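Local coordinates for DNA polymerase III subunit beta (Pseudomonas aeruginosa, PDB 4TSZ), which tethers DNA polymerases and other proteins to DNA as a sliding clamp, giving them processivity, at residues S134-L139 with G166-V171; R192-V197 with P244-V249; S348-E353 with D358-V363. One frame throughout, in Å; residues are numbered along the deposited sequence. Where two conformers were deposited one is given.

Contact 1 (S134-L139 with G166-V171); sequences SKLRRL and GTLRSV
Leu139 and Leu168 carry the apolar half of this contact, their side chains meeting at an oblique crossing. The Leu139 branch ending in CD1 does the touching: it lies 3.6 Å from CG of Leu168 and 3.7 Å from CD2 of the same leucine, so one methyl presses on the fork of the other residue. Leu139 reaches this place with CG anti to its carbonyl carbon (chi1 -68°). Leu136, one turn earlier, brings CD1 to 4.2 Å from Leu168 CD2 and extends the patch along the helix.

The polar half lies beside it. Ser170 OG donates to the backbone carbonyl Leu139 O at 2.7 Å, coming from above the carbonyl plane (49° out of it) and not along a lone pair. The same carbonyl also accepts a bond from Thr143 OG1, so two hydroxyls hold a buried oxygen near the C-terminal end of helix 133-141. Leu139 CB stands 3.6 Å from Ser170 OG, so the serine hydroxyl also rests on the residue whose carbonyl it binds.

The axes of the short helix and strand segments pass 9.0 Å apart, with 31° between their N-to-C directions. The helix thus runs roughly along the strand, and its leucines reach both the sheet of 167-173, where Leu139 also touches Cys181, and that of 215-221, where Leu136 meets Val216 and Ile218: the helix-on-sheet packing of a beta sliding clamp domain.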
ATOM      1  N   SER E 134      20.693 -15.935  -7.729  1.00 56.93           N
ATOM      2  CA  SER E 134      19.737 -15.837  -8.829  1.00 56.70           C
ATOM      3  C   SER E 134      19.039 -17.183  -9.110  1.00 57.80           C
ATOM      4  O   SER E 134      17.831 -17.195  -9.366  1.00 54.47           O
ATOM      5  CB  SER E 134      20.476 -15.356 -10.083  1.00 63.62           C
ATOM      6  OG  SER E 134      19.697 -15.408 -11.267  1.00 75.98           O
ATOM      7  N   LYS E 135      19.810 -18.299  -9.103  1.00 55.79           N
ATOM      8  CA  LYS E 135      19.303 -19.652  -9.362  1.00 55.82           C
ATOM      9  C   LYS E 135      18.415 -20.125  -8.215  1.00 58.05           C
ATOM     10  O   LYS E 135      17.349 -20.697  -8.467  1.00 57.70           O
ATOM     11  CB  LYS E 135      20.446 -20.649  -9.598  1.00 59.32           C
ATOM     12  CG  LYS E 135      21.168 -20.467 -10.917  1.00 70.69           C
ATOM     13  CD  LYS E 135      22.255 -21.512 -11.090  1.00 80.35           C
ATOM     14  CE  LYS E 135      23.034 -21.309 -12.364  1.00 86.40           C
ATOM     15  NZ  LYS E 135      23.991 -22.417 -12.595  1.00100.73           N
ATOM     16  N   LEU E 136      18.836 -19.869  -6.959  1.00 52.61           N
ATOM     17  CA  LEU E 136      18.039 -20.245  -5.794  1.00 49.81           C
ATOM     18  C   LEU E 136      16.752 -19.423  -5.711  1.00 50.58           C
ATOM     19  O   LEU E 136      15.694 -19.993  -5.447  1.00 48.15           O
ATOM     20  CB  LEU E 136      18.849 -20.153  -4.489  1.00 49.45           C
ATOM     21  CG  LEU E 136      18.127 -20.558  -3.193  1.00 51.94           C
ATOM     22  CD1 LEU E 136      17.567 -21.984  -3.269  1.00 51.82           C
ATOM     23  CD2 LEU E 136      19.039 -20.406  -2.003  1.00 55.80           C
ATOM     24  N   ARG E 137      16.842 -18.095  -5.955  1.00 47.72           N
ATOM     25  CA  ARG E 137      15.688 -17.202  -5.949  1.00 46.87           C
ATOM     26  C   ARG E 137      14.646 -17.639  -6.998  1.00 52.36           C
ATOM     27  O   ARG E 137      13.453 -17.629  -6.687  1.00 52.67           O
ATOM     28  CB  ARG E 137      16.092 -15.727  -6.158  1.00 48.90           C
ATOM     29  CG  ARG E 137      15.028 -14.788  -5.614  1.00 57.08           C
ATOM     30  CD  ARG E 137      15.142 -13.358  -6.072  1.00 57.32           C
ATOM     31  NE  ARG E 137      13.932 -12.630  -5.689  1.00 61.34           N
ATOM     32  CZ  ARG E 137      13.920 -11.450  -5.082  1.00 73.37           C
ATOM     33  NH1 ARG E 137      15.060 -10.831  -4.793  1.00 53.65           N
ATOM     34  NH2 ARG E 137      12.767 -10.873  -4.767  1.00 62.84           N
ATOM     35  N   ARG E 138      15.104 -18.032  -8.217  1.00 48.76           N
ATOM     36  CA  ARG E 138      14.282 -18.550  -9.319  1.00 48.15           C
ATOM     37  C   ARG E 138      13.479 -19.772  -8.845  1.00 50.15           C
ATOM     38  O   ARG E 138      12.277 -19.814  -9.061  1.00 48.01           O
ATOM     39  CB  ARG E 138      15.161 -18.930 -10.525  1.00 49.91           C
ATOM     40  CG  ARG E 138      14.390 -19.443 -11.756  1.00 64.65           C
ATOM     41  CD  ARG E 138      15.314 -20.050 -12.816  1.00 81.99           C
ATOM     42  NE  ARG E 138      14.678 -20.141 -14.145  1.00 92.66           N
ATOM     43  CZ  ARG E 138      14.192 -21.259 -14.699  1.00110.17           C
ATOM     44  NH1 ARG E 138      14.259 -22.415 -14.052  1.00 97.75           N
ATOM     45  NH2 ARG E 138      13.641 -21.225 -15.906  1.00102.87           N
ATOM     46  N   LEU E 139      14.133 -20.743  -8.171  1.00 48.36           N
ATOM     47  CA  LEU E 139      13.475 -21.950  -7.648  1.00 47.98           C
ATOM     48  C   LEU E 139      12.331 -21.609  -6.698  1.00 50.26           C
ATOM     49  O   LEU E 139      11.251 -22.201  -6.806  1.00 50.55           O
ATOM     50  CB  LEU E 139      14.474 -22.890  -6.954  1.00 48.42           C
ATOM     51  CG  LEU E 139      15.513 -23.586  -7.834  1.00 54.48           C
ATOM     52  CD1 LEU E 139      16.453 -24.389  -6.993  1.00 54.63           C
ATOM     53  CD2 LEU E 139      14.867 -24.518  -8.856  1.00 56.61           C
ATOM     54  N   GLY E 166      22.392 -34.309  -8.764  1.00 77.40           N
ATOM     55  CA  GLY E 166      23.200 -33.097  -8.783  1.00 75.62           C
ATOM     56  C   GLY E 166      22.274 -31.904  -8.930  1.00 73.85           C
ATOM     57  O   GLY E 166      22.691 -30.747  -8.809  1.00 71.33           O
ATOM     58  N   THR E 167      20.988 -32.204  -9.182  1.00 67.92           N
ATOM     59  CA  THR E 167      19.896 -31.262  -9.390  1.00 64.77           C
ATOM     60  C   THR E 167      19.335 -30.760  -8.057  1.00 65.59           C
ATOM     61  O   THR E 167      19.170 -31.533  -7.114  1.00 64.05           O
ATOM     62  CB  THR E 167      18.800 -31.955 -10.243  1.00 73.10           C
ATOM     63  OG1 THR E 167      19.351 -32.359 -11.499  1.00 76.84           O
ATOM     64  CG2 THR E 167      17.579 -31.081 -10.488  1.00 70.74           C
ATOM     65  N   LEU E 168      19.036 -29.455  -8.001  1.00 60.80           N
ATOM     66  CA  LEU E 168      18.350 -28.830  -6.884  1.00 58.78           C
ATOM     67  C   LEU E 168      16.941 -28.555  -7.390  1.00 58.35           C
ATOM     68  O   LEU E 168      16.769 -27.990  -8.473  1.00 58.66           O
ATOM     69  CB  LEU E 168      19.039 -27.547  -6.380  1.00 58.39           C
ATOM     70  CG  LEU E 168      18.393 -26.841  -5.172  1.00 61.53           C
ATOM     71  CD1 LEU E 168      18.272 -27.758  -3.953  1.00 62.18           C
ATOM     72  CD2 LEU E 168      19.166 -25.601  -4.799  1.00 63.21           C
ATOM     73  N   ARG E 169      15.942 -29.011  -6.633  1.00 50.94           N
ATOM     74  CA  ARG E 169      14.546 -28.894  -6.999  1.00 48.55           C
ATOM     75  C   ARG E 169      13.703 -28.331  -5.868  1.00 51.58           C
ATOM     76  O   ARG E 169      13.896 -28.696  -4.710  1.00 51.40           O
ATOM     77  CB  ARG E 169      14.019 -30.272  -7.451  1.00 46.60           C
ATOM     78  CG  ARG E 169      12.499 -30.379  -7.608  1.00 50.35           C
ATOM     79  CD  ARG E 169      12.065 -31.768  -7.982  1.00 50.07           C
ATOM     80  NE  ARG E 169      12.470 -32.099  -9.345  1.00 52.43           N
ATOM     81  CZ  ARG E 169      12.258 -33.272  -9.931  1.00 64.87           C
ATOM     82  NH1 ARG E 169      11.621 -34.240  -9.283  1.00 52.23           N
ATOM     83  NH2 ARG E 169      12.657 -33.479 -11.177  1.00 52.71           N
ATOM     84  N   SER E 170      12.753 -27.457  -6.222  1.00 47.09           N
ATOM     85  CA  SER E 170      11.782 -26.904  -5.298  1.00 45.63           C
ATOM     86  C   SER E 170      10.419 -27.477  -5.655  1.00 47.94           C
ATOM     87  O   SER E 170      10.110 -27.618  -6.839  1.00 46.64           O
ATOM     88  CB  SER E 170      11.766 -25.380  -5.359  1.00 48.23           C
ATOM     89  OG  SER E 170      11.492 -24.908  -6.670  1.00 55.50           O
ATOM     90  N   VAL E 171       9.629 -27.861  -4.636  1.00 43.78           N
ATOM     91  CA  VAL E 171       8.262 -28.369  -4.810  1.00 43.48           C
ATOM     92  C   VAL E 171       7.365 -27.674  -3.773  1.00 46.91           C
ATOM     93  O   VAL E 171       7.719 -27.608  -2.596  1.00 46.56           O
ATOM     94  CB  VAL E 171       8.092 -29.927  -4.784  1.00 48.16           C
ATOM     95  CG1 VAL E 171       6.662 -30.329  -5.167  1.00 48.35           C
ATOM     96  CG2 VAL E 171       9.099 -30.634  -5.692  1.00 48.70           C
TER

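Contact 2 (R192-V197 with P244-V249)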
ATOM      1  N   ARG E 192      19.412 -39.056  -2.322  1.00 97.00           N
ATOM      2  CA  ARG E 192      18.384 -38.023  -2.440  1.00 93.79           C
ATOM      3  C   ARG E 192      18.193 -37.394  -1.053  1.00 92.86           C
ATOM      4  O   ARG E 192      17.978 -38.112  -0.069  1.00 93.40           O
ATOM      5  CB  ARG E 192      17.047 -38.595  -2.972  1.00 95.13           C
ATOM      6  CG  ARG E 192      16.013 -37.508  -3.328  1.00104.46           C
ATOM      7  CD  ARG E 192      14.793 -38.051  -4.047  1.00115.79           C
ATOM      8  NE  ARG E 192      13.811 -38.620  -3.120  1.00126.64           N
ATOM      9  CZ  ARG E 192      12.499 -38.682  -3.348  1.00142.03           C
ATOM     10  NH1 ARG E 192      11.987 -38.191  -4.473  1.00131.22           N
ATOM     11  NH2 ARG E 192      11.688 -39.223  -2.450  1.00128.28           N
ATOM     12  N   HIS E 193      18.331 -36.063  -0.972  1.00 84.08           N
ATOM     13  CA  HIS E 193      18.160 -35.332   0.279  1.00 80.27           C
ATOM     14  C   HIS E 193      17.015 -34.323   0.166  1.00 73.79           C
ATOM     15  O   HIS E 193      16.968 -33.548  -0.788  1.00 72.06           O
ATOM     16  CB  HIS E 193      19.475 -34.676   0.730  1.00 81.82           C
ATOM     17  CG  HIS E 193      19.513 -34.397   2.197  1.00 85.30           C
ATOM     18  ND1 HIS E 193      18.922 -33.264   2.732  1.00 85.48           N
ATOM     19  CD2 HIS E 193      20.048 -35.126   3.204  1.00 88.50           C
ATOM     20  CE1 HIS E 193      19.118 -33.338   4.039  1.00 84.86           C
ATOM     21  NE2 HIS E 193      19.793 -34.438   4.371  1.00 86.98           N
ATOM     22  N   GLN E 194      16.078 -34.368   1.125  1.00 64.01           N
ATOM     23  CA  GLN E 194      14.900 -33.500   1.164  1.00 59.74           C
ATOM     24  C   GLN E 194      14.808 -32.711   2.465  1.00 58.66           C
ATOM     25  O   GLN E 194      15.084 -33.242   3.542  1.00 56.56           O
ATOM     26  CB  GLN E 194      13.619 -34.332   1.030  1.00 60.76           C
ATOM     27  CG  GLN E 194      13.415 -35.025  -0.306  1.00 68.34           C
ATOM     28  CD  GLN E 194      12.017 -35.601  -0.434  1.00 84.44           C
ATOM     29  OE1 GLN E 194      11.335 -35.937   0.555  1.00 79.62           O
ATOM     30  NE2 GLN E 194      11.548 -35.726  -1.667  1.00 75.22           N
ATOM     31  N   VAL E 195      14.390 -31.443   2.358  1.00 52.89           N
ATOM     32  CA  VAL E 195      14.117 -30.543   3.489  1.00 50.87           C
ATOM     33  C   VAL E 195      12.814 -29.782   3.199  1.00 50.56           C
ATOM     34  O   VAL E 195      12.553 -29.444   2.044  1.00 47.91           O
ATOM     35  CB  VAL E 195      15.288 -29.577   3.905  1.00 54.60           C
ATOM     36  CG1 VAL E 195      16.558 -30.335   4.302  1.00 56.59           C
ATOM     37  CG2 VAL E 195      15.587 -28.519   2.848  1.00 53.63           C
ATOM     38  N   ILE E 196      11.994 -29.530   4.231  1.00 46.30           N
ATOM     39  CA  ILE E 196      10.793 -28.713   4.056  1.00 44.39           C
ATOM     40  C   ILE E 196      11.043 -27.411   4.800  1.00 47.38           C
ATOM     41  O   ILE E 196      11.168 -27.414   6.023  1.00 47.60           O
ATOM     42  CB  ILE E 196       9.439 -29.368   4.453  1.00 47.31           C
ATOM     43  CG1 ILE E 196       9.269 -30.796   3.877  1.00 48.28           C
ATOM     44  CG2 ILE E 196       8.257 -28.432   4.053  1.00 46.05           C
ATOM     45  CD1 ILE E 196       8.179 -31.644   4.596  1.00 51.24           C
ATOM     46  N   VAL E 197      11.149 -26.309   4.058  1.00 43.49           N
ATOM     47  CA  VAL E 197      11.365 -24.988   4.633  1.00 42.08           C
ATOM     48  C   VAL E 197       9.991 -24.338   4.900  1.00 47.41           C
ATOM     49  O   VAL E 197       9.194 -24.244   3.958  1.00 47.31           O
ATOM     50  CB  VAL E 197      12.281 -24.102   3.759  1.00 44.16           C
ATOM     51  CG1 VAL E 197      12.620 -22.787   4.466  1.00 42.64           C
ATOM     52  CG2 VAL E 197      13.561 -24.848   3.382  1.00 45.23           C
ATOM     53  N   PRO E 244       4.732 -35.181   0.850  1.00 52.93           N
ATOM     54  CA  PRO E 244       4.070 -36.253   0.077  1.00 54.19           C
ATOM     55  C   PRO E 244       4.860 -36.717  -1.151  1.00 57.48           C
ATOM     56  O   PRO E 244       5.735 -36.003  -1.639  1.00 54.05           O
ATOM     57  CB  PRO E 244       2.736 -35.633  -0.347  1.00 55.16           C
ATOM     58  CG  PRO E 244       2.550 -34.443   0.503  1.00 58.08           C
ATOM     59  CD  PRO E 244       3.901 -33.956   0.890  1.00 53.02           C
ATOM     60  N   ASP E 245       4.544 -37.917  -1.643  1.00 58.17           N
ATOM     61  CA  ASP E 245       5.180 -38.498  -2.830  1.00 60.40           C
ATOM     62  C   ASP E 245       4.600 -37.808  -4.071  1.00 64.67           C
ATOM     63  O   ASP E 245       3.711 -38.347  -4.741  1.00 65.11           O
ATOM     64  CB  ASP E 245       5.003 -40.034  -2.857  1.00 64.49           C
ATOM     65  CG  ASP E 245       5.684 -40.759  -4.011  1.00 77.79           C
ATOM     66  OD1 ASP E 245       6.628 -40.179  -4.613  1.00 77.32           O
ATOM     67  OD2 ASP E 245       5.294 -41.915  -4.296  1.00 86.01           O
ATOM     68  N   TYR E 246       5.094 -36.582  -4.334  1.00 60.82           N
ATOM     69  CA  TYR E 246       4.659 -35.705  -5.418  1.00 60.23           C
ATOM     70  C   TYR E 246       4.805 -36.340  -6.805  1.00 66.63           C
ATOM     71  O   TYR E 246       3.977 -36.082  -7.679  1.00 65.30           O
ATOM     72  CB  TYR E 246       5.366 -34.336  -5.320  1.00 59.57           C
ATOM     73  CG  TYR E 246       6.850 -34.377  -5.630  1.00 61.82           C
ATOM     74  CD1 TYR E 246       7.313 -34.223  -6.934  1.00 63.86           C
ATOM     75  CD2 TYR E 246       7.791 -34.590  -4.623  1.00 62.75           C
ATOM     76  CE1 TYR E 246       8.671 -34.307  -7.235  1.00 65.55           C
ATOM     77  CE2 TYR E 246       9.155 -34.661  -4.909  1.00 64.24           C
ATOM     78  CZ  TYR E 246       9.592 -34.508  -6.216  1.00 74.51           C
ATOM     79  OH  TYR E 246      10.936 -34.568  -6.511  1.00 78.23           O
ATOM     80  N   GLU E 247       5.846 -37.185  -6.996  1.00 66.65           N
ATOM     81  CA  GLU E 247       6.105 -37.887  -8.260  1.00 68.34           C
ATOM     82  C   GLU E 247       4.897 -38.730  -8.695  1.00 72.93           C
ATOM     83  O   GLU E 247       4.627 -38.829  -9.892  1.00 73.49           O
ATOM     84  CB  GLU E 247       7.380 -38.754  -8.177  1.00 71.71           C
ATOM     85  CG  GLU E 247       8.682 -37.960  -8.115  1.00 85.87           C
ATOM     86  CD  GLU E 247       9.296 -37.494  -9.428  1.00113.50           C
ATOM     87  OE1 GLU E 247      10.517 -37.215  -9.425  1.00118.29           O
ATOM     88  OE2 GLU E 247       8.582 -37.430 -10.456  1.00105.24           O
ATOM     89  N   ARG E 248       4.144 -39.285  -7.721  1.00 69.60           N
ATOM     90  CA  ARG E 248       2.947 -40.094  -7.967  1.00 70.22           C
ATOM     91  C   ARG E 248       1.743 -39.279  -8.480  1.00 72.73           C
ATOM     92  O   ARG E 248       0.864 -39.851  -9.126  1.00 73.52           O
ATOM     93  CB  ARG E 248       2.571 -40.910  -6.716  1.00 70.74           C
ATOM     94  N   VAL E 249       1.697 -37.959  -8.207  1.00 66.63           N
ATOM     95  CA  VAL E 249       0.579 -37.113  -8.640  1.00 65.04           C
ATOM     96  C   VAL E 249       0.827 -36.315  -9.927  1.00 68.56           C
ATOM     97  O   VAL E 249      -0.105 -35.678 -10.433  1.00 66.80           O
ATOM     98  CB  VAL E 249      -0.093 -36.279  -7.512  1.00 67.29           C
ATOM     99  CG1 VAL E 249      -0.559 -37.177  -6.368  1.00 67.93           C
ATOM    100  CG2 VAL E 249       0.828 -35.171  -7.009  1.00 65.61           C
TER
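Tyr246 approaches strand 193-197 with one edge of its ring, and Gln194 meets it there. From the backbone, the tyrosine follows the inverse gamma turn centred on Asp245. Its CB lies 4.2 Å from Val171 CG1, a residue of the neighbouring strand 167-173. CG is placed between the backbone N and the carbonyl carbon (chi1 69°), a torsion that sends the ring toward the strands. Next along the ring, CE2 lies 4.2 Å from Gln194 NE2, which sits at the ring edge near its plane; amide and ring planes differ by 27°, and the two side chains cross at a slant. At CZ the ring meets Val171 CG2, 3.9 Å away and over one face.

The tip, OH, stands 4.3 Å from Arg192 NH1, too long for a bond and at an oblique angle to the guanidinium. Its polar partners lie elsewhere: Arg169 NH1 and Glu162 OE1 are both hydrogen-bonded to it. Gln194 NE2 bonds to that same carboxylate oxygen, and it also lies 3.5 Å above the plane of the Arg192 guanidinium, over its centre.

Pro244, Tyr246 and Val249 pack on a modified side chain of the bound peptide, so this tyrosine belongs to the wall of the peptide site. Gln194 on the strand and Arg192 just before it approach the tyrosine only loosely, without a bond to the ring or its hydroxyl, consistent with an indirect polar link through Glu162, which accepts from Gln194 and is bonded to the phenol.

Contact 3 (S348-E353 with D358-V363)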
ATOM      1  N   SER E 348      -5.964 -33.675 -13.912  1.00 54.20           N
ATOM      2  CA  SER E 348      -5.105 -32.494 -13.801  0.50 52.17           C
ATOM      3  C   SER E 348      -4.609 -31.932 -15.130  1.00 55.22           C
ATOM      4  O   SER E 348      -4.452 -32.683 -16.099  1.00 56.80           O
ATOM      5  CB  SER E 348      -3.885 -32.830 -12.950  0.50 54.58           C
ATOM      6  OG  SER E 348      -4.062 -32.419 -11.608  0.50 59.83           O
ATOM      7  N   ALA E 349      -4.307 -30.627 -15.149  1.00 48.22           N
ATOM      8  CA  ALA E 349      -3.701 -29.938 -16.275  1.00 47.03           C
ATOM      9  C   ALA E 349      -2.215 -29.892 -15.900  1.00 48.57           C
ATOM     10  O   ALA E 349      -1.887 -29.691 -14.729  1.00 46.13           O
ATOM     11  CB  ALA E 349      -4.231 -28.520 -16.383  1.00 46.60           C
ATOM     12  N   LEU E 350      -1.335 -30.137 -16.864  1.00 45.75           N
ATOM     13  CA  LEU E 350       0.107 -30.026 -16.690  1.00 45.26           C
ATOM     14  C   LEU E 350       0.523 -28.812 -17.504  1.00 49.24           C
ATOM     15  O   LEU E 350       0.114 -28.672 -18.662  1.00 48.68           O
ATOM     16  CB  LEU E 350       0.848 -31.290 -17.150  1.00 46.53           C
ATOM     17  CG  LEU E 350       2.402 -31.283 -17.109  1.00 51.61           C
ATOM     18  CD1 LEU E 350       2.960 -31.074 -15.680  1.00 50.24           C
ATOM     19  CD2 LEU E 350       2.966 -32.570 -17.712  1.00 54.46           C
ATOM     20  N   VAL E 351       1.264 -27.894 -16.873  1.00 44.72           N
ATOM     21  CA  VAL E 351       1.672 -26.653 -17.523  1.00 43.37           C
ATOM     22  C   VAL E 351       3.194 -26.496 -17.503  1.00 46.55           C
ATOM     23  O   VAL E 351       3.837 -26.758 -16.485  1.00 44.77           O
ATOM     24  CB  VAL E 351       0.927 -25.408 -16.949  1.00 45.34           C
ATOM     25  CG1 VAL E 351       1.126 -24.183 -17.842  1.00 44.54           C
ATOM     26  CG2 VAL E 351      -0.567 -25.679 -16.773  1.00 45.10           C
ATOM     27  N   HIS E 352       3.757 -26.074 -18.643  1.00 44.09           N
ATOM     28  CA  HIS E 352       5.184 -25.837 -18.816  1.00 44.22           C
ATOM     29  C   HIS E 352       5.412 -24.567 -19.606  1.00 47.23           C
ATOM     30  O   HIS E 352       4.518 -24.105 -20.319  1.00 46.26           O
ATOM     31  CB  HIS E 352       5.824 -26.973 -19.645  1.00 46.63           C
ATOM     32  CG  HIS E 352       5.840 -28.328 -19.021  1.00 50.46           C
ATOM     33  ND1 HIS E 352       6.498 -28.570 -17.828  1.00 51.64           N
ATOM     34  CD2 HIS E 352       5.366 -29.497 -19.506  1.00 53.44           C
ATOM     35  CE1 HIS E 352       6.354 -29.865 -17.598  1.00 52.07           C
ATOM     36  NE2 HIS E 352       5.685 -30.465 -18.585  1.00 53.57           N
ATOM     37  N   GLU E 353       6.662 -24.073 -19.574  1.00 45.32           N
ATOM     38  CA  GLU E 353       7.123 -22.990 -20.434  1.00 45.99           C
ATOM     39  C   GLU E 353       7.230 -23.610 -21.838  1.00 52.17           C
ATOM     40  O   GLU E 353       7.245 -24.839 -21.963  1.00 51.56           O
ATOM     41  CB  GLU E 353       8.491 -22.465 -19.980  1.00 47.21           C
ATOM     42  CG  GLU E 353       8.441 -21.684 -18.682  1.00 48.47           C
ATOM     43  CD  GLU E 353       9.662 -20.844 -18.355  1.00 66.30           C
ATOM     44  OE1 GLU E 353      10.797 -21.264 -18.678  1.00 70.89           O
ATOM     45  OE2 GLU E 353       9.480 -19.768 -17.742  1.00 57.38           O
ATOM     46  N   ASP E 358      11.936 -27.640 -17.222  1.00 53.84           N
ATOM     47  CA  ASP E 358      12.524 -27.283 -15.904  1.00 52.50           C
ATOM     48  C   ASP E 358      11.471 -26.901 -14.876  1.00 52.82           C
ATOM     49  O   ASP E 358      11.593 -27.287 -13.715  1.00 51.04           O
ATOM     50  CB  ASP E 358      13.584 -26.167 -16.016  1.00 54.72           C
ATOM     51  CG  ASP E 358      14.756 -26.456 -16.945  1.00 68.18           C
ATOM     52  OD1 ASP E 358      14.992 -27.652 -17.270  1.00 68.62           O
ATOM     53  OD2 ASP E 358      15.454 -25.492 -17.330  1.00 77.03           O
ATOM     54  N   SER E 359      10.433 -26.163 -15.312  1.00 49.35           N
ATOM     55  CA  SER E 359       9.298 -25.786 -14.481  1.00 47.69           C
ATOM     56  C   SER E 359       8.101 -26.638 -14.891  1.00 51.97           C
ATOM     57  O   SER E 359       7.892 -26.875 -16.077  1.00 52.70           O
ATOM     58  CB  SER E 359       8.969 -24.303 -14.635  1.00 49.54           C
ATOM     59  OG  SER E 359      10.019 -23.497 -14.124  1.00 60.02           O
ATOM     60  N   ALA E 360       7.340 -27.123 -13.903  1.00 47.88           N
ATOM     61  CA  ALA E 360       6.139 -27.926 -14.126  1.00 47.23           C
ATOM     62  C   ALA E 360       5.058 -27.530 -13.118  1.00 46.24           C
ATOM     63  O   ALA E 360       5.337 -27.364 -11.931  1.00 43.85           O
ATOM     64  CB  ALA E 360       6.460 -29.414 -14.037  1.00 48.97           C
ATOM     65  N   TYR E 361       3.840 -27.319 -13.617  1.00 42.05           N
ATOM     66  CA  TYR E 361       2.703 -26.877 -12.812  1.00 40.08           C
ATOM     67  C   TYR E 361       1.539 -27.805 -13.011  1.00 45.47           C
ATOM     68  O   TYR E 361       1.178 -28.114 -14.138  1.00 45.41           O
ATOM     69  CB  TYR E 361       2.323 -25.428 -13.143  1.00 39.25           C
ATOM     70  CG  TYR E 361       3.509 -24.500 -13.013  1.00 40.04           C
ATOM     71  CD1 TYR E 361       3.877 -23.979 -11.775  1.00 40.26           C
ATOM     72  CD2 TYR E 361       4.322 -24.215 -14.110  1.00 41.43           C
ATOM     73  CE1 TYR E 361       5.016 -23.187 -11.632  1.00 39.97           C
ATOM     74  CE2 TYR E 361       5.462 -23.419 -13.980  1.00 42.00           C
ATOM     75  CZ  TYR E 361       5.806 -22.906 -12.737  1.00 45.63           C
ATOM     76  OH  TYR E 361       6.909 -22.098 -12.600  1.00 40.92           O
ATOM     77  N   VAL E 362       0.971 -28.277 -11.906  1.00 43.09           N
ATOM     78  CA  VAL E 362      -0.141 -29.229 -11.924  1.00 43.89           C
ATOM     79  C   VAL E 362      -1.360 -28.573 -11.284  1.00 45.76           C
ATOM     80  O   VAL E 362      -1.240 -28.019 -10.199  1.00 44.33           O
ATOM     81  CB  VAL E 362       0.262 -30.546 -11.214  1.00 49.29           C
ATOM     82  CG1 VAL E 362      -0.852 -31.580 -11.302  1.00 49.99           C
ATOM     83  CG2 VAL E 362       1.567 -31.108 -11.793  1.00 50.07           C
ATOM     84  N   VAL E 363      -2.515 -28.579 -11.978  1.00 41.47           N
ATOM     85  CA  VAL E 363      -3.739 -27.993 -11.446  1.00 40.10           C
ATOM     86  C   VAL E 363      -4.857 -29.027 -11.533  1.00 44.19           C
ATOM     87  O   VAL E 363      -5.242 -29.404 -12.640  1.00 45.18           O
ATOM     88  CB  VAL E 363      -4.152 -26.641 -12.124  1.00 42.57           C
ATOM     89  CG1 VAL E 363      -5.375 -26.036 -11.431  1.00 41.87           C
ATOM     90  CG2 VAL E 363      -3.009 -25.633 -12.133  1.00 41.44           C
TER
HETATM   91  O   HOH W   1       8.823 -25.228 -18.046  1.00 36.36           O
HETATM   92  O   HOH W   2       8.035 -20.971 -14.892  1.00 37.43           O
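Tyr361, Val363 and Val351 give up the most surface between these two antiparallel strands, and all three point to the same face of the sheet. Val351 and Tyr361 form a hydrogen-bonded pair: Val351 N reaches Tyr361 O at 2.7 Å, and Tyr361 N returns to Val351 O at 2.9 Å. Their side chains start side by side, CB of Val351 lying 4.1 Å from CB of Tyr361. With CG beside the backbone N (chi1 -54°), the tyrosine ring turns its edge to the partner strand, so that CD2 comes within 3.5 Å of Val351 O. The phenol OH takes a bond from a water, 2.8 Å from Tyr361 OH, and it is also bonded to Arg142 O, which fixes the far end of the ring.

Val363 pairs with Ala349 through another such couple, Ala349 N to Val363 O at 2.9 Å and Val363 N to Ala349 O at 3.0 Å. Toward the turn the ladder changes character. His352 ND1 donates to Ser359 O over 2.8 Å, nearly straight (173°), on a lone pair and in the plane of the imidazole. The backbone pair expected at Glu353 and Ser359 is bridged by a water between Glu353 N and Ser359 O.

The short strand axes run at 156° to each other, as in a twisted beta hairpin. Helix 323-330 covers the face bearing Val351, Tyr361 and Val363, with Val329 touching all three. Strand 337-342 flanks 349-353 on one side, and strand 177-184 flanks 359-363 on the other, through backbone bonds of Ala360 to Met180 and Val362 to Leu178.

How the contacts relate
All three contacts reach one eight-stranded sheet but use it differently. Contacts 1 and 3 are buried, whereas contact 2 is only partly so and touches the bound peptide, as does contact 3 at Ser348 and Val362. Contact 3 is a ladder of backbone bonds within the sheet; contact 1 sets a helix on it through leucines and a single serine bond; contact 2, the smallest in buried area, leans a loop against the edge strand with no direct bond. Strand 167-173 links the first two, since Arg169 forms a salt bridge with Glu247. Arg138 of contact 1 comes near Glu353 of contact 3, as a long, weak ion pair between the central and C-terminal domains.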